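Soluble lytic transglycosylase B3 (Pseudomonas aeruginosa, PDB 5ANZ) takes part in bacterial cell-wall turnover, binds calcium and probably cleaves the glycan strands of peptidoglycan as a multidomain lytic transglycosylase. Local coordinates at residues A[174-179]-A[208-213]; A[62-67]-A[180-185]; A[203-208]-A[236-241]; A[54-59]-A[68-73]. One frame throughout, in Å; residues are numbered along the deposited sequence.

In the fold
Interaction 3 is the most central of the four and largely buried: its loop 203-208 meets helix 231-244 through two aromatic rings and a threonine methyl, with no hydrogen bond between the segments. Interactions 1 and 2 share helix 170-186 and are both partly buried; in each a glutamine amide of that helix reaches out, in interaction 1 to a backbone N-H and a threonine hydroxyl, in interaction 2 to two backbone groups. Interaction 4, far from the chain centre, joins helices 48-61 and 66-73 through buried phenylalanines and a salt bridge at the more exposed margin. It adjoins interaction 2, which includes the turn between those helices, while Ile208 belongs to both 1 and 3.

Interaction 1 (A[174-179]-A[208-213]); sequences HAQLLA and IPTTHN
The amide of Gln176 is the flat group here, set between Ile208 and Thr210. On one side of its plane lies the Ile208 side chain, whose CD1 is 3.6 Å from Gln176 NE2; on the other side is the methyl CG2 of Thr210, 3.4 Å from the same nitrogen, Gln176 NE2. The edge is given to hydrogen bonds. This is helix-helix packing in the lysozyme-like SLT domain between helices 170-186 and 209-215, whose segments 174-179 and 209-213 run at 45° to each other, and the amide grips the first turn of the second.

Two bonds hold it. Thr210 N donates to Gln176 OE1 at 2.9 Å, nearly straight at 167°, in the carbonyl plane and on a lone pair. Gln176 NE2 donates to Thr210 OG1, which lies almost exactly in the amide plane. Together they fix the rotation of the amide and leave little doubt which end is oxygen. The Gln176 chain gets there by bending at chi2 (-58°), crossing Pro209 and Thr210 at about a right angle. Pro209 has no N-H to offer, and its CD sits 3.1 Å from Gln176 OE1.

Further along helix 170-186, Ala179 points its methyl at the proline, CB to Pro209 CB 3.5 Å. Ile208, at the N-cap position, and Thr211 bind N-acetyl-D-glucosamine in another structure of this protein, so the amide of Gln176 bonds to a residue lying between two sugar-binding ones. At the far end, Asn213 ND2 donates to Ala179 O at 3.3 Å, arriving from above the carbonyl plane.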
loop_
_atom_site.group_PDB
_atom_site.type_symbol
_atom_site.label_atom_id
_atom_site.label_comp_id
_atom_site.label_asym_id
_atom_site.label_seq_id
_atom_site.Cartn_x
_atom_site.Cartn_y
_atom_site.Cartn_z
ATOM N N HIS A 174 13.790 -1.769 -16.061
ATOM C CA HIS A 174 13.986 -1.254 -17.414
ATOM C C HIS A 174 12.780 -0.444 -17.867
ATOM O O HIS A 174 12.924 0.637 -18.433
ATOM C CB HIS A 174 14.247 -2.398 -18.409
ATOM C CG HIS A 174 15.673 -2.854 -18.445
ATOM N ND1 HIS A 174 16.167 -3.826 -17.599
ATOM C CD2 HIS A 174 16.714 -2.469 -19.223
ATOM C CE1 HIS A 174 17.448 -4.021 -17.857
ATOM N NE2 HIS A 174 17.806 -3.209 -18.836
ATOM N N ALA A 175 11.588 -0.972 -17.617
ATOM C CA ALA A 175 10.360 -0.298 -18.010
ATOM C C ALA A 175 10.198 1.045 -17.293
ATOM O O ALA A 175 9.834 2.050 -17.900
ATOM C CB ALA A 175 9.166 -1.192 -17.739
ATOM N N GLN A 176 10.444 1.060 -15.990
ATOM C CA GLN A 176 10.295 2.288 -15.237
ATOM C C GLN A 176 11.374 3.285 -15.617
ATOM O O GLN A 176 11.136 4.494 -15.614
ATOM C CB GLN A 176 10.338 2.001 -13.739
ATOM C CG GLN A 176 9.207 1.107 -13.298
ATOM C CD GLN A 176 7.843 1.687 -13.629
ATOM O OE1 GLN A 176 7.634 2.894 -13.549
ATOM N NE2 GLN A 176 6.897 0.815 -13.996
ATOM N N LEU A 177 12.564 2.782 -15.946
ATOM C CA LEU A 177 13.684 3.658 -16.270
ATOM C C LEU A 177 13.418 4.392 -17.587
ATOM O O LEU A 177 13.662 5.587 -17.702
ATOM C CB LEU A 177 14.990 2.859 -16.356
ATOM C CG LEU A 177 16.260 3.649 -16.687
ATOM C CD1 LEU A 177 16.470 4.810 -15.716
ATOM C CD2 LEU A 177 17.447 2.716 -16.657
ATOM N N LEU A 178 12.891 3.678 -18.578
ATOM C CA LEU A 178 12.510 4.338 -19.820
ATOM C C LEU A 178 11.424 5.387 -19.560
ATOM O O LEU A 178 11.452 6.486 -20.119
ATOM C CB LEU A 178 12.036 3.314 -20.850
ATOM C CG LEU A 178 12.015 3.827 -22.284
ATOM C CD1 LEU A 178 13.431 4.141 -22.751
ATOM C CD2 LEU A 178 11.350 2.818 -23.201
ATOM N N ALA A 179 10.486 5.054 -18.679
ATOM C CA ALA A 179 9.388 5.955 -18.377
ATOM C C ALA A 179 9.908 7.207 -17.675
ATOM O O ALA A 179 9.453 8.316 -17.955
ATOM C CB ALA A 179 8.339 5.247 -17.526
ATOM N N ILE A 208 5.504 5.440 -9.091
ATOM C CA ILE A 208 6.551 4.961 -10.002
ATOM C C ILE A 208 6.359 5.672 -11.348
ATOM O O ILE A 208 5.284 6.195 -11.629
ATOM C CB ILE A 208 6.519 3.428 -10.176
ATOM C CG1 ILE A 208 5.176 2.973 -10.747
ATOM C CG2 ILE A 208 6.795 2.729 -8.848
ATOM C CD1 ILE A 208 5.093 1.456 -10.990
ATOM N N PRO A 209 7.410 5.716 -12.175
ATOM C CA PRO A 209 7.337 6.492 -13.418
ATOM C C PRO A 209 6.122 6.182 -14.310
ATOM O O PRO A 209 5.484 7.128 -14.790
ATOM C CB PRO A 209 8.647 6.124 -14.115
ATOM C CG PRO A 209 9.624 5.984 -12.924
ATOM C CD PRO A 209 8.787 5.280 -11.875
ATOM N N THR A 210 5.798 4.911 -14.539
ATOM C CA THR A 210 4.668 4.630 -15.425
ATOM C C THR A 210 3.349 5.138 -14.803
ATOM O O THR A 210 2.452 5.594 -15.521
ATOM C CB THR A 210 4.559 3.121 -15.773
ATOM O OG1 THR A 210 4.431 2.352 -14.572
ATOM C CG2 THR A 210 5.786 2.658 -16.566
ATOM N N THR A 211 3.226 5.094 -13.473
ATOM C CA THR A 211 2.042 5.653 -12.836
ATOM C C THR A 211 1.998 7.175 -12.968
ATOM O O THR A 211 0.950 7.768 -13.230
ATOM C CB THR A 211 1.977 5.259 -11.335
ATOM O OG1 THR A 211 1.877 3.835 -11.242
ATOM C CG2 THR A 211 0.790 5.920 -10.651
ATOM N N HIS A 212 3.148 7.821 -12.808
ATOM C CA HIS A 212 3.227 9.246 -13.064
ATOM C C HIS A 212 2.754 9.565 -14.486
ATOM O O HIS A 212 1.934 10.466 -14.693
ATOM C CB HIS A 212 4.665 9.753 -12.864
ATOM C CG HIS A 212 4.853 11.189 -13.235
ATOM N ND1 HIS A 212 4.816 12.206 -12.307
ATOM C CD2 HIS A 212 5.054 11.774 -14.441
ATOM C CE1 HIS A 212 4.993 13.360 -12.927
ATOM N NE2 HIS A 212 5.149 13.131 -14.207
ATOM N N ASN A 213 3.244 8.812 -15.460
ATOM C CA ASN A 213 2.950 9.146 -16.843
ATOM C C ASN A 213 1.478 8.951 -17.216
ATOM O O ASN A 213 0.995 9.584 -18.156
ATOM C CB ASN A 213 3.861 8.341 -17.779
ATOM C CG ASN A 213 5.273 8.904 -17.831
ATOM O OD1 ASN A 213 5.521 10.019 -17.358
ATOM N ND2 ASN A 213 6.197 8.157 -18.433
#

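Interaction 2 (A[62-67]-A[180-185])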
loop_
_atom_site.group_PDB
_atom_site.type_symbol
_atom_site.label_atom_id
_atom_site.label_comp_id
_atom_site.label_asym_id
_atom_site.label_seq_id
_atom_site.Cartn_x
_atom_site.Cartn_y
_atom_site.Cartn_z
ATOM N N GLY A 62 13.610 4.175 -28.100
ATOM C CA GLY A 62 12.350 4.395 -27.416
ATOM C C GLY A 62 11.892 5.843 -27.430
ATOM O O GLY A 62 10.882 6.180 -26.815
ATOM N N GLY A 63 12.635 6.702 -28.121
ATOM C CA GLY A 63 12.257 8.099 -28.245
ATOM C C GLY A 63 13.000 9.082 -27.353
ATOM O O GLY A 63 12.776 10.288 -27.438
ATOM N N ILE A 64 13.880 8.585 -26.492
ATOM C CA ILE A 64 14.707 9.472 -25.681
ATOM C C ILE A 64 15.842 10.065 -26.518
ATOM O O ILE A 64 16.479 9.358 -27.305
ATOM C CB ILE A 64 15.304 8.744 -24.464
ATOM C CG1 ILE A 64 14.191 8.107 -23.626
ATOM C CG2 ILE A 64 16.149 9.701 -23.631
ATOM C CD1 ILE A 64 13.077 9.065 -23.275
ATOM N N ASP A 65 16.097 11.360 -26.352
ATOM C CA ASP A 65 17.162 11.999 -27.116
ATOM C C ASP A 65 18.466 12.080 -26.324
ATOM O O ASP A 65 18.485 11.996 -25.094
ATOM C CB ASP A 65 16.736 13.388 -27.607
ATOM C CG ASP A 65 16.272 14.301 -26.491
ATOM O OD1 ASP A 65 16.641 14.072 -25.323
ATOM O OD2 ASP A 65 15.538 15.269 -26.794
ATOM N N ALA A 66 19.557 12.247 -27.060
ATOM C CA ALA A 66 20.901 12.121 -26.517
ATOM C C ALA A 66 21.191 13.053 -25.344
ATOM O O ALA A 66 21.764 12.625 -24.346
ATOM C CB ALA A 66 21.910 12.350 -27.618
ATOM N N GLN A 67 20.824 14.326 -25.472
ATOM C CA GLN A 67 21.077 15.283 -24.402
ATOM C C GLN A 67 20.408 14.834 -23.112
ATOM O O GLN A 67 21.006 14.903 -22.037
ATOM C CB GLN A 67 20.585 16.681 -24.776
ATOM C CG GLN A 67 20.845 17.722 -23.687
ATOM C CD GLN A 67 20.186 19.063 -23.968
ATOM O OE1 GLN A 67 20.811 19.975 -24.512
ATOM N NE2 GLN A 67 18.918 19.190 -23.590
ATOM N N ALA A 180 10.857 7.025 -16.764
ATOM C CA ALA A 180 11.487 8.157 -16.080
ATOM C C ALA A 180 12.208 9.090 -17.052
ATOM O O ALA A 180 12.127 10.309 -16.916
ATOM C CB ALA A 180 12.464 7.669 -15.012
ATOM N N LEU A 181 12.919 8.527 -18.024
ATOM C CA LEU A 181 13.633 9.360 -18.988
ATOM C C LEU A 181 12.656 10.207 -19.801
ATOM O O LEU A 181 12.980 11.332 -20.177
ATOM C CB LEU A 181 14.506 8.502 -19.921
ATOM C CG LEU A 181 15.740 7.869 -19.254
ATOM C CD1 LEU A 181 16.343 6.776 -20.137
ATOM C CD2 LEU A 181 16.785 8.945 -18.978
ATOM N N LYS A 182 11.459 9.680 -20.063
ATOM C CA LYS A 182 10.455 10.437 -20.799
ATOM C C LYS A 182 9.953 11.619 -19.984
ATOM O O LYS A 182 9.656 12.687 -20.541
ATOM C CB LYS A 182 9.281 9.541 -21.203
ATOM C CG LYS A 182 9.686 8.418 -22.133
ATOM C CD LYS A 182 8.477 7.621 -22.613
ATOM C CE LYS A 182 8.894 6.554 -23.623
ATOM N NZ LYS A 182 7.816 5.548 -23.866
ATOM N N ILE A 183 9.858 11.419 -18.672
ATOM C CA ILE A 183 9.496 12.487 -17.757
ATOM C C ILE A 183 10.541 13.603 -17.802
ATOM O O ILE A 183 10.197 14.787 -17.891
ATOM C CB ILE A 183 9.351 11.969 -16.324
ATOM C CG1 ILE A 183 8.207 10.945 -16.259
ATOM C CG2 ILE A 183 9.098 13.141 -15.374
ATOM C CD1 ILE A 183 8.047 10.276 -14.885
ATOM N N LEU A 184 11.814 13.228 -17.776
ATOM C CA LEU A 184 12.884 14.221 -17.914
ATOM C C LEU A 184 12.830 14.915 -19.266
ATOM O O LEU A 184 12.993 16.124 -19.353
ATOM C CB LEU A 184 14.258 13.581 -17.721
ATOM C CG LEU A 184 14.459 13.012 -16.318
ATOM C CD1 LEU A 184 15.822 12.361 -16.183
ATOM C CD2 LEU A 184 14.263 14.124 -15.267
ATOM N N GLN A 185 12.605 14.143 -20.322
ATOM C CA GLN A 185 12.520 14.694 -21.667
ATOM C C GLN A 185 11.390 15.724 -21.764
ATOM O O GLN A 185 11.538 16.756 -22.419
ATOM C CB GLN A 185 12.316 13.563 -22.680
ATOM C CG GLN A 185 12.232 14.025 -24.115
ATOM C CD GLN A 185 12.896 13.050 -25.062
ATOM O OE1 GLN A 185 13.994 12.565 -24.795
ATOM N NE2 GLN A 185 12.234 12.753 -26.171
#
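Gln185 reaches from helix 170-186 to the backbone of Gly63 and Asp65, its amide spanning the tight turn that joins helices 48-61 and 66-73. The turn combines two familiar motifs: a Schellman motif with Gly63 at positive phi (102°) ends the first helix, and Asp65 at the N-cap position starts the second.

The CG of Gln185 stands opposite its own backbone N (chi1 -179°), and a bend at chi2 then presents both ends of the amide to the turn. Gln185 NE2 donates to Gly63 O at 2.8 Å, tilted from the carbonyl plane, while Asp65 N donates to Gln185 OE1 at 2.9 Å. One side chain thus satisfies an acceptor and a donor of the turn at once, and the paired bonds hold the amide's rotation.

Beside it the Asp65 carboxylate lies with its plane 30° from that of the amide. Its OD1 comes within 3.1 Å of Gln185 OE1, yet both are acceptors and do not bond; OD1 is instead taken by the Thr68 hydroxyl, in helix 66-73.

The apolar part of the contact is Ile64, which crosses both Leu181 and Lys182 at about a right angle. Its CG1 and CD1 press on Leu181 CB, CD1 at 3.7 Å, and the same side chain also packs on Ala59, so the turn is held against both helix 170-186 and helix 48-61. The Lys182 chain runs extended along the outer side, its CE near Gly62 O. Nearer the backbone, Lys182 CG touches Ile64 CD1 at 3.6 Å.

Interaction 3 (A[203-208]-A[236-241])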
loop_
_atom_site.group_PDB
_atom_site.type_symbol
_atom_site.label_atom_id
_atom_site.label_comp_id
_atom_site.label_asym_id
_atom_site.label_seq_id
_atom_site.Cartn_x
_atom_site.Cartn_y
_atom_site.Cartn_z
ATOM N N GLY A 203 8.962 11.276 -5.487
ATOM C CA GLY A 203 8.364 12.529 -5.065
ATOM C C GLY A 203 7.349 12.416 -3.937
ATOM O O GLY A 203 7.412 11.506 -3.129
ATOM N N GLN A 204 6.431 13.373 -3.895
ATOM C CA GLN A 204 5.522 13.476 -2.765
ATOM C C GLN A 204 4.464 12.402 -2.823
ATOM O O GLN A 204 3.960 11.970 -1.782
ATOM C CB GLN A 204 4.860 14.843 -2.721
ATOM C CG GLN A 204 5.878 15.975 -2.673
ATOM C CD GLN A 204 5.335 17.227 -2.047
ATOM O OE1 GLN A 204 4.429 17.176 -1.221
ATOM N NE2 GLN A 204 5.902 18.377 -2.427
ATOM N N THR A 205 4.136 11.968 -4.037
ATOM C CA THR A 205 3.089 10.967 -4.219
ATOM C C THR A 205 3.631 9.529 -4.158
ATOM O O THR A 205 2.863 8.571 -4.032
ATOM C CB THR A 205 2.393 11.164 -5.572
ATOM O OG1 THR A 205 3.380 11.079 -6.603
ATOM C CG2 THR A 205 1.726 12.535 -5.634
ATOM N N GLN A 206 4.947 9.384 -4.306
ATOM C CA GLN A 206 5.608 8.079 -4.441
ATOM C C GLN A 206 5.027 7.257 -5.587
ATOM O O GLN A 206 4.932 6.026 -5.507
ATOM C CB GLN A 206 5.545 7.308 -3.120
ATOM C CG GLN A 206 6.349 8.017 -2.010
ATOM C CD GLN A 206 7.855 7.866 -2.189
ATOM O OE1 GLN A 206 8.411 6.771 -2.003
ATOM N NE2 GLN A 206 8.520 8.956 -2.558
ATOM N N PHE A 207 4.679 7.951 -6.673
ATOM C CA PHE A 207 4.346 7.290 -7.940
ATOM C C PHE A 207 5.584 6.670 -8.586
ATOM O O PHE A 207 6.602 7.354 -8.690
ATOM C CB PHE A 207 3.797 8.289 -8.953
ATOM C CG PHE A 207 2.374 8.753 -8.724
ATOM C CD1 PHE A 207 1.574 8.224 -7.721
ATOM C CD2 PHE A 207 1.835 9.708 -9.590
ATOM C CE1 PHE A 207 0.250 8.661 -7.577
ATOM C CE2 PHE A 207 0.517 10.139 -9.465
ATOM C CZ PHE A 207 -0.274 9.617 -8.465
ATOM N N ILE A 208 5.504 5.440 -9.091
ATOM C CA ILE A 208 6.551 4.961 -10.002
ATOM C C ILE A 208 6.359 5.672 -11.348
ATOM O O ILE A 208 5.284 6.195 -11.629
ATOM C CB ILE A 208 6.519 3.428 -10.176
ATOM C CG1 ILE A 208 5.176 2.973 -10.747
ATOM C CG2 ILE A 208 6.795 2.729 -8.848
ATOM C CD1 ILE A 208 5.093 1.456 -10.990
ATOM N N ALA A 236 -3.437 16.982 -6.584
ATOM C CA ALA A 236 -4.340 16.668 -7.688
ATOM C C ALA A 236 -4.000 15.310 -8.284
ATOM O O ALA A 236 -4.910 14.564 -8.690
ATOM C CB ALA A 236 -4.273 17.743 -8.747
ATOM N N SER A 237 -2.704 14.991 -8.352
ATOM C CA SER A 237 -2.272 13.706 -8.882
ATOM C C SER A 237 -2.775 12.567 -8.009
ATOM O O SER A 237 -3.261 11.553 -8.511
ATOM C CB SER A 237 -0.739 13.643 -9.003
ATOM O OG SER A 237 -0.266 14.623 -9.909
ATOM N N THR A 238 -2.666 12.738 -6.697
ATOM C CA THR A 238 -3.131 11.725 -5.761
ATOM C C THR A 238 -4.620 11.488 -5.942
ATOM O O THR A 238 -5.078 10.342 -5.979
ATOM C CB THR A 238 -2.839 12.151 -4.327
ATOM O OG1 THR A 238 -1.425 12.331 -4.182
ATOM C CG2 THR A 238 -3.335 11.087 -3.320
ATOM N N ALA A 239 -5.372 12.579 -6.057
ATOM C CA ALA A 239 -6.821 12.492 -6.202
ATOM C C ALA A 239 -7.194 11.823 -7.516
ATOM O O ALA A 239 -8.106 11.007 -7.576
ATOM C CB ALA A 239 -7.449 13.888 -6.125
ATOM N N ASN A 240 -6.492 12.193 -8.579
ATOM C CA ASN A 240 -6.748 11.603 -9.888
ATOM C C ASN A 240 -6.562 10.071 -9.856
ATOM O O ASN A 240 -7.349 9.308 -10.436
ATOM C CB ASN A 240 -5.813 12.244 -10.921
ATOM C CG ASN A 240 -6.165 11.857 -12.326
ATOM O OD1 ASN A 240 -7.319 11.918 -12.716
ATOM N ND2 ASN A 240 -5.172 11.451 -13.099
ATOM N N TYR A 241 -5.523 9.619 -9.170
ATOM C CA TYR A 241 -5.235 8.189 -9.060
ATOM C C TYR A 241 -6.298 7.492 -8.192
ATOM O O TYR A 241 -6.785 6.408 -8.541
ATOM C CB TYR A 241 -3.821 7.968 -8.490
ATOM C CG TYR A 241 -3.353 6.520 -8.481
ATOM C CD1 TYR A 241 -3.686 5.663 -7.443
ATOM C CD2 TYR A 241 -2.570 6.021 -9.511
ATOM C CE1 TYR A 241 -3.252 4.347 -7.436
ATOM C CE2 TYR A 241 -2.140 4.709 -9.513
ATOM C CZ TYR A 241 -2.477 3.880 -8.474
ATOM O OH TYR A 241 -2.035 2.575 -8.475
#
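Phe207 sends its ring from the loop 203-208 to Ser237 and Tyr241 on helix 231-244. Its CB and CG, with CG beside the backbone N (chi1 -75°), carry the ring past the loop's own Thr205. The hydroxyl of that residue, OG1, sits 3.3 Å above one face of the Phe207 ring, displaced toward the rim; it also takes a weak hydrogen bond from Phe207 N. Further out along the ring, Phe207 CE2 meets Ser237 CB at 3.8 Å. At the tip, Phe207 CZ faces Ser237 O edge-on, near the ring plane, 3.6 Å away; this carbonyl is already used by Tyr241 N within the helix. Phe207 CZ also touches Tyr241 CB at 3.9 Å, and the two aromatic rings lie obliquely, with planes at 41° and centroids 5.6 Å apart.

Beside the ring, Thr205 CG2 rests 3.5 Å from Thr238 OG1, the two threonine side chains running antiparallel, side by side. The Thr238 hydroxyl is bonded to Ala234 O, and Ser237 OG to Val217 N and to the backbone O of Asp233, a calcium ligand. Tyr326 packs on Phe207 and its OH bonds Thr205 O. Since Tyr326, Ile208 and Thr211 bind N-acetyl-D-glucosamine in another structure of this protein, this is probably part of the buried packing behind the saccharide-binding site of a lysozyme-like transglycosylase.

Interaction 4 (A[54-59]-A[68-73])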
loop_
_atom_site.group_PDB
_atom_site.type_symbol
_atom_site.label_atom_id
_atom_site.label_comp_id
_atom_site.label_asym_id
_atom_site.label_seq_id
_atom_site.Cartn_x
_atom_site.Cartn_y
_atom_site.Cartn_z
ATOM N N ALA A 54 24.664 -0.060 -23.826
ATOM C CA ALA A 54 23.710 -0.933 -24.498
ATOM C C ALA A 54 22.286 -0.449 -24.240
ATOM O O ALA A 54 21.452 -0.455 -25.147
ATOM C CB ALA A 54 23.882 -2.379 -24.040
ATOM N N PHE A 55 22.010 -0.020 -23.009
ATOM C CA PHE A 55 20.687 0.510 -22.696
ATOM C C PHE A 55 20.439 1.832 -23.425
ATOM O O PHE A 55 19.309 2.146 -23.781
ATOM C CB PHE A 55 20.498 0.710 -21.190
ATOM C CG PHE A 55 19.189 1.364 -20.838
ATOM C CD1 PHE A 55 17.984 0.699 -21.046
ATOM C CD2 PHE A 55 19.158 2.648 -20.331
ATOM C CE1 PHE A 55 16.774 1.307 -20.733
ATOM C CE2 PHE A 55 17.953 3.261 -20.019
ATOM C CZ PHE A 55 16.756 2.583 -20.227
ATOM N N ARG A 56 21.499 2.602 -23.655
ATOM C CA ARG A 56 21.353 3.888 -24.326
ATOM C C ARG A 56 20.769 3.674 -25.722
ATOM O O ARG A 56 19.986 4.491 -26.211
ATOM C CB ARG A 56 22.702 4.620 -24.399
ATOM C CG ARG A 56 22.653 6.050 -24.954
ATOM C CD ARG A 56 24.058 6.671 -24.920
ATOM N NE ARG A 56 24.080 8.123 -25.102
ATOM C CZ ARG A 56 24.328 8.726 -26.262
ATOM N NH1 ARG A 56 24.559 8.002 -27.345
ATOM N NH2 ARG A 56 24.342 10.052 -26.345
ATOM N N GLN A 57 21.143 2.564 -26.353
ATOM C CA GLN A 57 20.568 2.198 -27.640
ATOM C C GLN A 57 19.060 1.972 -27.527
ATOM O O GLN A 57 18.296 2.414 -28.382
ATOM C CB GLN A 57 21.255 0.954 -28.205
ATOM C CG GLN A 57 22.672 1.209 -28.683
ATOM C CD GLN A 57 22.727 2.230 -29.812
ATOM O OE1 GLN A 57 21.774 2.376 -30.578
ATOM N NE2 GLN A 57 23.843 2.946 -29.912
ATOM N N GLN A 58 18.626 1.306 -26.462
ATOM C CA GLN A 58 17.204 1.037 -26.277
ATOM C C GLN A 58 16.430 2.311 -25.957
ATOM O O GLN A 58 15.280 2.464 -26.366
ATOM C CB GLN A 58 16.996 0.003 -25.167
ATOM C CG GLN A 58 17.591 -1.354 -25.490
ATOM C CD GLN A 58 17.528 -2.307 -24.323
ATOM O OE1 GLN A 58 17.862 -1.947 -23.195
ATOM N NE2 GLN A 58 17.096 -3.534 -24.586
ATOM N N ALA A 59 17.056 3.217 -25.208
ATOM C CA ALA A 59 16.424 4.489 -24.879
ATOM C C ALA A 59 16.252 5.359 -26.125
ATOM O O ALA A 59 15.195 5.965 -26.323
ATOM C CB ALA A 59 17.230 5.228 -23.813
ATOM N N THR A 68 19.169 14.363 -23.224
ATOM C CA THR A 68 18.407 13.929 -22.050
ATOM C C THR A 68 19.071 12.744 -21.363
ATOM O O THR A 68 19.229 12.722 -20.136
ATOM C CB THR A 68 16.967 13.541 -22.428
ATOM O OG1 THR A 68 16.290 14.685 -22.957
ATOM C CG2 THR A 68 16.196 13.008 -21.202
ATOM N N PHE A 69 19.450 11.752 -22.159
ATOM C CA PHE A 69 20.068 10.548 -21.625
ATOM C C PHE A 69 21.391 10.872 -20.925
ATOM O O PHE A 69 21.617 10.459 -19.786
ATOM C CB PHE A 69 20.298 9.522 -22.744
ATOM C CG PHE A 69 20.769 8.190 -22.247
ATOM C CD1 PHE A 69 22.106 7.979 -21.946
ATOM C CD2 PHE A 69 19.870 7.151 -22.052
ATOM C CE1 PHE A 69 22.538 6.756 -21.468
ATOM C CE2 PHE A 69 20.298 5.924 -21.580
ATOM C CZ PHE A 69 21.637 5.726 -21.288
ATOM N N ASP A 70 22.263 11.614 -21.609
ATOM C CA ASP A 70 23.578 11.912 -21.058
ATOM C C ASP A 70 23.477 12.803 -19.821
ATOM O O ASP A 70 24.214 12.622 -18.854
ATOM C CB ASP A 70 24.463 12.562 -22.124
ATOM C CG ASP A 70 24.697 11.645 -23.321
ATOM O OD1 ASP A 70 24.524 10.412 -23.180
ATOM O OD2 ASP A 70 25.053 12.156 -24.403
ATOM N N ARG A 71 22.551 13.756 -19.854
ATOM C CA ARG A 71 22.270 14.612 -18.703
ATOM C C ARG A 71 21.821 13.767 -17.506
ATOM O O ARG A 71 22.265 13.956 -16.371
ATOM C CB ARG A 71 21.193 15.630 -19.076
ATOM C CG ARG A 71 20.919 16.710 -18.056
ATOM C CD ARG A 71 19.626 17.426 -18.425
ATOM N NE ARG A 71 19.348 18.593 -17.591
ATOM C CZ ARG A 71 18.286 18.715 -16.797
ATOM N NH1 ARG A 71 17.384 17.739 -16.722
ATOM N NH2 ARG A 71 18.116 19.824 -16.085
ATOM N N ALA A 72 20.942 12.819 -17.789
ATOM C CA ALA A 72 20.368 11.954 -16.767
ATOM C C ALA A 72 21.391 10.996 -16.156
ATOM O O ALA A 72 21.300 10.645 -14.977
ATOM C CB ALA A 72 19.208 11.167 -17.356
ATOM N N PHE A 73 22.361 10.562 -16.958
ATOM C CA PHE A 73 23.326 9.569 -16.496
ATOM C C PHE A 73 24.669 10.155 -16.080
ATOM O O PHE A 73 25.560 9.418 -15.677
ATOM C CB PHE A 73 23.536 8.503 -17.575
ATOM C CG PHE A 73 22.517 7.405 -17.519
ATOM C CD1 PHE A 73 21.312 7.524 -18.195
ATOM C CD2 PHE A 73 22.735 6.280 -16.742
ATOM C CE1 PHE A 73 20.355 6.516 -18.118
ATOM C CE2 PHE A 73 21.776 5.269 -16.670
ATOM C CZ PHE A 73 20.591 5.393 -17.363
#
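Arg56 and Phe69 are the centre of a helical hairpin in the SLT domain: helices 48-61 and 66-73, linked by a short turn, pack together, the axes of their segments 54-59 and 68-73 lying at 137° and 11.3 Å apart at closest approach.

The charged part is a side-on salt bridge between Arg56 and Asp70. Arg56 NE donates to Asp70 OD1 at 3.0 Å, on the syn lone pair of that oxygen, and Arg56 NH2 donates to Asp70 OD2 at 3.0 Å; a weak bond also joins Arg56 NH2 to Asp70 OD1. The guanidinium and carboxylate planes are 7° apart, so the two groups are nearly coplanar, at the more exposed margin of the hairpin.

The CH-pi part comes from the same side chain. Arg56 runs extended from CG to NE, with CG opposite the backbone N (chi1 -174°), which lays its aliphatic length over one face of Phe69 before the charge emerges. Arg56 CG stands 3.6 Å from the centroid of the Phe69 ring, over the face and a little toward its rim, and the guanidinium is turned almost perpendicular to the ring.

Apolar contacts close the rest. Phe73 CD1 lies over the centre of the opposite Phe69 face, so that ring is clamped between Arg56 and Phe73. Its edge receives Phe55 CD2, 3.7 Å from Phe69 CE2, and Phe55 in turn packs on Leu177 of helix 170-186. Nearer the turn, the methyl CB of Ala59 touches Phe69 CD2 at 3.7 Å.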